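Local coordinates for period circadian protein homolog 2 (Mus musculus, PDB 3GDI), which is a core component of the mammalian circadian clock that probably regulates transcription and engages partner proteins through its tandem PAS domains, at residues S75-Y80 with L142-L147. Numbering follows the deposited sequence.
Sequences SYTTPY and LCCLLL
Thr77 points its methyl group at Cys144 and Leu146 in a small buried contact within the PAS-A domain, one that illustrates how a threonine can serve two surroundings at once. In the PAS fold, helices and loops cover an antiparallel sheet of strand order 2-1-5-4-3. Strand 142-150 is central to this sheet, bonded through its backbone to Val29 and Val31 on one flank and to strand 121-131 on the other. The chain leaving helix 70-76 passes over it, with the CA atoms of Thr77 and Cys144 7.3 Å apart; farther along, Tyr80 OH hydrogen-bonds to the carbonyl oxygen of Glu197 of the second subunit, while Tyr80 packs on Pro199 of that subunit.

The two branches of Thr77 divide the work. With chi1 at 56°, OG1 turns back to the helix and hydrogen-bonds to the carbonyl oxygen of Phe73, which satisfies the buried hydroxyl and leaves CG2 to face the sheet. The methyl stands over two residues on the same face of the strand, while Leu145 between them turns to the opposite face, onto Trp85. Ahead of CG2, 4.3 Å away, lies SG of Cys144, carried anti to its own backbone N (chi1 166°). The touch is light, and the segments bury only 84 Å², both sides summed. Leu146 turns its CD2 branch nearer than CD1, a loose methyl-to-methyl approach of 4.3 Å between CD2 and CG2 of Thr77.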
# COMPACT_ATOMS: atom_id res chain seq x y z
N SER A 75 -5.37 7.01 8.46
CA SER A 75 -4.39 5.95 8.27
C SER A 75 -3.00 6.35 8.77
O SER A 75 -2.35 5.58 9.47
CB SER A 75 -4.31 5.57 6.80
OG SER A 75 -3.18 4.77 6.56
N TYR A 76 -2.55 7.55 8.43
CA TYR A 76 -1.24 8.03 8.83
C TYR A 76 -1.19 8.63 10.23
O TYR A 76 -0.13 9.01 10.71
CB TYR A 76 -0.72 9.05 7.82
CG TYR A 76 -0.19 8.46 6.52
CD1 TYR A 76 1.08 7.87 6.46
CD2 TYR A 76 -0.96 8.49 5.35
CE1 TYR A 76 1.58 7.34 5.26
CE2 TYR A 76 -0.47 7.96 4.15
CZ TYR A 76 0.80 7.38 4.12
OH TYR A 76 1.28 6.85 2.94
N THR A 77 -2.34 8.73 10.88
CA THR A 77 -2.39 9.30 12.22
C THR A 77 -2.79 8.22 13.21
O THR A 77 -3.04 8.49 14.38
CB THR A 77 -3.40 10.48 12.31
OG1 THR A 77 -4.70 10.04 11.89
CG2 THR A 77 -2.96 11.63 11.43
N THR A 78 -2.85 6.99 12.71
CA THR A 78 -3.19 5.83 13.52
C THR A 78 -2.16 5.71 14.64
O THR A 78 -0.96 5.76 14.40
CB THR A 78 -3.15 4.54 12.68
OG1 THR A 78 -4.02 4.67 11.55
CG2 THR A 78 -3.59 3.35 13.51
N PRO A 79 -2.62 5.55 15.89
CA PRO A 79 -1.78 5.42 17.09
C PRO A 79 -0.55 4.51 16.99
O PRO A 79 0.57 4.98 17.20
CB PRO A 79 -2.76 4.95 18.15
CG PRO A 79 -3.99 5.72 17.78
CD PRO A 79 -4.05 5.54 16.27
N TYR A 80 -0.74 3.23 16.67
CA TYR A 80 0.41 2.33 16.58
C TYR A 80 1.45 2.78 15.55
O TYR A 80 2.41 2.06 15.27
CB TYR A 80 -0.03 0.89 16.31
CG TYR A 80 -0.58 0.61 14.93
CD1 TYR A 80 -1.89 0.17 14.76
CD2 TYR A 80 0.22 0.75 13.79
CE1 TYR A 80 -2.39 -0.14 13.49
CE2 TYR A 80 -0.27 0.45 12.53
CZ TYR A 80 -1.57 0.01 12.38
OH TYR A 80 -2.06 -0.27 11.13
N LEU A 142 -3.70 11.62 25.32
CA LEU A 142 -2.69 11.62 24.28
C LEU A 142 -3.35 11.84 22.92
O LEU A 142 -4.22 11.07 22.50
CB LEU A 142 -1.91 10.30 24.28
CG LEU A 142 -2.65 8.96 24.12
CD1 LEU A 142 -1.64 7.86 23.82
CD2 LEU A 142 -3.44 8.65 25.38
N CYS A 143 -2.94 12.91 22.23
CA CYS A 143 -3.49 13.25 20.93
C CYS A 143 -2.44 13.14 19.80
O CYS A 143 -1.62 12.22 19.80
CB CYS A 143 -4.09 14.66 20.95
SG CYS A 143 -2.89 16.01 20.92
N CYS A 144 -2.49 14.07 18.86
CA CYS A 144 -1.56 14.07 17.72
C CYS A 144 -1.34 15.47 17.16
O CYS A 144 -2.27 16.12 16.69
CB CYS A 144 -2.10 13.17 16.61
SG CYS A 144 -1.27 13.39 15.01
N LEU A 145 -0.10 15.93 17.21
CA LEU A 145 0.21 17.25 16.68
C LEU A 145 0.74 17.02 15.28
O LEU A 145 1.26 15.95 14.98
CB LEU A 145 1.26 17.95 17.55
CG LEU A 145 1.51 19.43 17.24
CD1 LEU A 145 2.07 20.11 18.47
CD2 LEU A 145 2.47 19.57 16.07
N LEU A 146 0.58 18.02 14.42
CA LEU A 146 1.05 17.90 13.05
C LEU A 146 1.57 19.21 12.50
O LEU A 146 0.95 20.26 12.67
CB LEU A 146 -0.08 17.41 12.13
CG LEU A 146 -0.60 15.98 12.30
CD1 LEU A 146 -1.91 16.01 13.05
CD2 LEU A 146 -0.80 15.36 10.93
N LEU A 147 2.71 19.13 11.83
CA LEU A 147 3.30 20.30 11.21
C LEU A 147 2.85 20.22 9.76
O LEU A 147 3.16 19.26 9.06
CB LEU A 147 4.82 20.24 11.31
CG LEU A 147 5.36 20.40 12.73
CD1 LEU A 147 6.79 19.88 12.83
CD2 LEU A 147 5.29 21.86 13.10